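Local coordinates for protein putative Transcriptional Regulator (Rhodococcus sp., PDB 2IA2) that probably regulates transcription as an IclR-family protein, binding DNA through a winged helix-turn-helix domain under the control of a C-terminal effector-binding domain, at residues A[27-32]-A[43-48]; A[101-104]-A[110-113]. All blocks are in the same frame, centred on the assembly; numbering follows the deposited sequence.

Contact 1. Residues A[27-32]-A[43-48]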
loop_
_atom_site.group_PDB
_atom_site.type_symbol
_atom_site.label_atom_id
_atom_site.label_comp_id
_atom_site.label_asym_id
_atom_site.label_seq_id
_atom_site.Cartn_x
_atom_site.Cartn_y
_atom_site.Cartn_z
ATOM N N ILE A 27 17.420 1.015 -10.574
ATOM C CA ILE A 27 16.829 0.588 -9.296
ATOM C C ILE A 27 15.766 -0.460 -9.612
ATOM O O ILE A 27 15.714 -1.490 -8.931
ATOM C CB ILE A 27 16.121 1.776 -8.543
ATOM C CG1 ILE A 27 17.159 2.774 -8.035
ATOM C CG2 ILE A 27 15.229 1.263 -7.395
ATOM C CD1 ILE A 27 16.560 4.056 -7.450
ATOM N N ARG A 28 14.951 -0.225 -10.659
ATOM C CA ARG A 28 13.839 -1.150 -10.991
ATOM C C ARG A 28 14.307 -2.529 -11.515
ATOM O O ARG A 28 13.510 -3.483 -11.555
ATOM C CB ARG A 28 12.911 -0.557 -12.100
ATOM C CG ARG A 28 12.175 0.706 -11.741
ATOM C CD ARG A 28 10.876 0.510 -11.083
ATOM N NE ARG A 28 9.961 -0.451 -11.730
ATOM C CZ ARG A 28 8.888 -0.108 -12.445
ATOM N NH1 ARG A 28 8.616 1.165 -12.668
ATOM N NH2 ARG A 28 8.084 -1.048 -12.933
ATOM N N CYS A 29 15.549 -2.637 -11.952
ATOM C CA CYS A 29 16.000 -3.907 -12.539
ATOM C C CYS A 29 16.272 -5.012 -11.496
ATOM O O CYS A 29 16.434 -6.162 -11.867
ATOM C CB CYS A 29 17.173 -3.712 -13.549
ATOM S SG CYS A 29 18.780 -3.715 -12.718
ATOM N N PHE A 30 16.272 -4.670 -10.204
ATOM C CA PHE A 30 16.269 -5.668 -9.111
ATOM C C PHE A 30 14.871 -6.208 -8.755
ATOM O O PHE A 30 13.880 -5.481 -8.706
ATOM C CB PHE A 30 17.008 -5.096 -7.880
ATOM C CG PHE A 30 18.394 -4.578 -8.227
ATOM C CD1 PHE A 30 18.564 -3.277 -8.622
ATOM C CD2 PHE A 30 19.510 -5.428 -8.229
ATOM C CE1 PHE A 30 19.820 -2.765 -9.024
ATOM C CE2 PHE A 30 20.815 -4.931 -8.620
ATOM C CZ PHE A 30 20.963 -3.608 -8.984
ATOM N N ASP A 31 14.772 -7.499 -8.551
ATOM C CA ASP A 31 13.503 -8.074 -8.181
ATOM C C ASP A 31 13.710 -9.470 -7.623
ATOM O O ASP A 31 14.851 -9.861 -7.272
ATOM C CB ASP A 31 12.559 -8.094 -9.373
ATOM C CG ASP A 31 13.175 -8.780 -10.584
ATOM O OD1 ASP A 31 14.063 -9.670 -10.423
ATOM O OD2 ASP A 31 12.783 -8.422 -11.706
ATOM N N HIS A 32 12.612 -10.221 -7.560
ATOM C CA HIS A 32 12.662 -11.522 -6.922
ATOM C C HIS A 32 13.634 -12.481 -7.643
ATOM O O HIS A 32 14.385 -13.240 -7.014
ATOM C CB HIS A 32 11.258 -12.147 -6.836
ATOM C CG HIS A 32 11.284 -13.572 -6.409
ATOM N ND1 HIS A 32 11.420 -13.952 -5.091
ATOM C CD2 HIS A 32 11.230 -14.722 -7.130
ATOM C CE1 HIS A 32 11.429 -15.272 -5.014
ATOM N NE2 HIS A 32 11.300 -15.765 -6.234
ATOM N N ALA A 43 23.658 -3.686 -17.093
ATOM C CA ALA A 43 23.690 -3.077 -18.446
ATOM C C ALA A 43 22.660 -3.773 -19.342
ATOM O O ALA A 43 21.811 -3.120 -19.987
ATOM C CB ALA A 43 25.113 -3.183 -19.080
ATOM N N ARG A 44 22.745 -5.093 -19.404
ATOM C CA ARG A 44 21.810 -5.895 -20.203
ATOM C C ARG A 44 20.351 -5.663 -19.845
ATOM O O ARG A 44 19.508 -5.574 -20.706
ATOM C CB ARG A 44 22.100 -7.369 -20.015
ATOM C CG ARG A 44 21.464 -8.312 -21.070
ATOM C CD ARG A 44 21.459 -9.754 -20.549
ATOM N NE ARG A 44 21.121 -10.737 -21.593
ATOM C CZ ARG A 44 21.131 -12.081 -21.413
ATOM N NH1 ARG A 44 21.463 -12.607 -20.225
ATOM N NH2 ARG A 44 20.806 -12.921 -22.415
ATOM N N ALA A 45 20.050 -5.586 -18.559
ATOM C CA ALA A 45 18.666 -5.450 -18.089
ATOM C C ALA A 45 18.043 -4.072 -18.374
ATOM O O ALA A 45 16.805 -3.943 -18.399
ATOM C CB ALA A 45 18.612 -5.731 -16.605
ATOM N N THR A 46 18.886 -3.055 -18.597
ATOM C CA THR A 46 18.420 -1.699 -18.733
ATOM C C THR A 46 18.712 -1.175 -20.139
ATOM O O THR A 46 18.505 0.034 -20.420
ATOM C CB THR A 46 19.096 -0.777 -17.700
ATOM O OG1 THR A 46 20.507 -0.899 -17.845
ATOM C CG2 THR A 46 18.729 -1.168 -16.233
ATOM N N ASP A 47 19.195 -2.063 -21.031
ATOM C CA ASP A 47 19.492 -1.653 -22.423
ATOM C C ASP A 47 20.622 -0.618 -22.505
ATOM O O ASP A 47 20.687 0.218 -23.412
ATOM C CB ASP A 47 18.214 -1.153 -23.095
ATOM C CG ASP A 47 17.260 -2.280 -23.439
ATOM O OD1 ASP A 47 17.709 -3.457 -23.678
ATOM O OD2 ASP A 47 16.051 -1.970 -23.533
ATOM N N LEU A 48 21.543 -0.713 -21.553
ATOM C CA LEU A 48 22.670 0.233 -21.430
ATOM C C LEU A 48 23.961 -0.499 -21.782
ATOM O O LEU A 48 23.933 -1.648 -22.194
ATOM C CB LEU A 48 22.732 0.846 -19.999
ATOM C CG LEU A 48 21.552 1.772 -19.654
ATOM C CD1 LEU A 48 21.740 2.339 -18.296
ATOM C CD2 LEU A 48 21.271 2.905 -20.720
#
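C29 and A45 bring the two backbones closest, their CA atoms 6.3 Å apart, where the chain leaving helix 18-28 passes the last turn of helix 39-46. Both segments belong to the IclR winged helix-turn-helix domain, in which helix 39-46 is the first helix of the motif and helix 50-63 follows it as the probable recognition helix. The contact is small, 94 Å² in all, and purely apolar. C29 faces the paired methyls of A45 and T46. Its CB lies 3.9 Å from A45 CB and 4.0 Å from T46 CG2, and because those two methyls are themselves 4.6 Å apart, the cysteine rests over the gap between them. C29 SG stays above the same gap, at 4.3 Å from T46 CG2 and 4.4 Å from A45 CB, and also lies over one face of the F30 ring, 4.0 Å above its plane and displaced toward the rim. T46 divides its branches between two tasks. With chi1 at 55°, OG1 turns back into its own helix and bonds to V42 O, while CG2, anti to the carbonyl carbon, is the branch presented to C29. R37 of strand 37-38 adds to the contact: its NH2 bonds to C29 O, and its side chain touches F30 and A45. On the flank turned to the second subunit, R28 NH1 bonds to Y65 OH of that subunit. The turn of the motif begins directly beyond the touching residues, where D47, the first residue to leave helical angles, takes a positive phi of 64° in a Schellman motif. The six-to-one bond of that motif runs from L48 N to A43 O, 2.9 Å; A43 O also accepts from T46 N.

Contact 2. Residues A[101-104]-A[110-113]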
loop_
_atom_site.group_PDB
_atom_site.type_symbol
_atom_site.label_atom_id
_atom_site.label_comp_id
_atom_site.label_asym_id
_atom_site.label_seq_id
_atom_site.Cartn_x
_atom_site.Cartn_y
_atom_site.Cartn_z
ATOM N N GLU A 101 -11.143 11.531 -11.778
ATOM C CA GLU A 101 -10.970 12.876 -12.314
ATOM C C GLU A 101 -10.652 12.797 -13.788
ATOM O O GLU A 101 -11.239 13.540 -14.561
ATOM C CB GLU A 101 -9.879 13.685 -11.620
ATOM C CG GLU A 101 -10.189 14.092 -10.194
ATOM C CD GLU A 101 -11.260 15.201 -10.069
ATOM O OE1 GLU A 101 -11.580 15.968 -11.044
ATOM O OE2 GLU A 101 -11.794 15.288 -8.941
ATOM N N LYS A 102 -9.751 11.897 -14.187
ATOM C CA LYS A 102 -9.420 11.694 -15.610
ATOM C C LYS A 102 -10.628 11.229 -16.406
ATOM O O LYS A 102 -10.877 11.750 -17.479
ATOM C CB LYS A 102 -8.218 10.746 -15.821
ATOM C CG LYS A 102 -6.918 11.289 -15.167
ATOM C CD LYS A 102 -5.657 10.346 -15.177
ATOM C CE LYS A 102 -4.666 10.630 -13.958
ATOM N NZ LYS A 102 -4.545 9.497 -12.842
ATOM N N LEU A 103 -11.384 10.272 -15.881
ATOM C CA LEU A 103 -12.543 9.737 -16.580
ATOM C C LEU A 103 -13.569 10.863 -16.802
ATOM O O LEU A 103 -13.965 11.143 -17.910
ATOM C CB LEU A 103 -13.176 8.572 -15.783
ATOM C CG LEU A 103 -14.451 7.972 -16.410
ATOM C CD1 LEU A 103 -14.192 7.509 -17.913
ATOM C CD2 LEU A 103 -15.072 6.834 -15.582
ATOM N N SER A 104 -13.989 11.504 -15.725
ATOM C CA SER A 104 -14.948 12.598 -15.804
ATOM C C SER A 104 -14.560 13.706 -16.753
ATOM O O SER A 104 -15.410 14.256 -17.465
ATOM C CB SER A 104 -15.315 13.128 -14.438
ATOM O OG SER A 104 -16.331 12.277 -13.868
ATOM N N SER A 110 -20.529 12.735 -14.711
ATOM C CA SER A 110 -20.303 12.275 -13.335
ATOM C C SER A 110 -19.802 10.798 -13.260
ATOM O O SER A 110 -20.356 9.913 -13.947
ATOM C CB SER A 110 -21.637 12.447 -12.560
ATOM O OG SER A 110 -21.759 11.584 -11.418
ATOM N N SER A 111 -18.750 10.555 -12.456
ATOM C CA SER A 111 -18.210 9.201 -12.182
ATOM C C SER A 111 -18.063 9.057 -10.662
ATOM O O SER A 111 -17.771 10.046 -10.004
ATOM C CB SER A 111 -16.884 8.946 -12.901
ATOM O OG SER A 111 -15.877 9.855 -12.455
ATOM N N SER A 112 -18.323 7.854 -10.125
ATOM C CA SER A 112 -18.287 7.587 -8.711
ATOM C C SER A 112 -17.692 6.233 -8.454
ATOM O O SER A 112 -17.661 5.340 -9.371
ATOM C CB SER A 112 -19.702 7.521 -8.148
ATOM O OG SER A 112 -20.430 8.712 -8.453
ATOM N N VAL A 113 -17.317 6.019 -7.186
ATOM C CA VAL A 113 -16.954 4.663 -6.757
ATOM C C VAL A 113 -17.799 4.371 -5.533
ATOM O O VAL A 113 -17.967 5.234 -4.688
ATOM C CB VAL A 113 -15.410 4.528 -6.484
ATOM C CG1 VAL A 113 -15.084 3.255 -5.676
ATOM C CG2 VAL A 113 -14.630 4.511 -7.783
#
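S111 and S104 carry this contact, with L103 beside them. The hydroxyls of S104 and S111 meet between helix and strand, S111 OG lying 2.8 Å from S104 OG at hydrogen-bonding distance. S104 OG also bonds to E109 O, and S111 OG has a weak bond to L100 O. All three residues are buried, and these contacts give both hydroxyls polar partners. S111 also offers its CB, which the CD2 methyl of L103 reaches at 3.9 Å; with chi1 at 178° the leucine extends CG anti to its backbone N. L103 further touches I229 of the neighbouring strand 223-232 and S248 and T252 of helix 246-264, consistent with helices 92-107 and 246-264 packing side by side on one face of the sheet. The chain turns within five residues from S104 to S110, whose CA atoms are 5.9 Å apart. This is a tight helix-to-strand connection leading into a central strand of the antiparallel sheet, as in the GAF-like C-terminal domain of IclR regulators.

In the fold
Contact 1 and contact 2 lie in different domains of one chain and do not touch: their centres are 36 Å apart and their nearest atoms about 16 Å. Contact 1 is complete before contact 2 begins along the sequence; its centre lies about 28 Å from the centre of the chain, that of contact 2 about 11 Å. The first belongs to the presumed DNA-binding head, the second to the presumed effector-binding domain. The dimer adds another connection: 27-32 packs on the second subunit, where H32 meets E94 of that subunit, on its copy of helix 92-107, the helix that carries 101-104. Contact 2 itself is touched by no other chain.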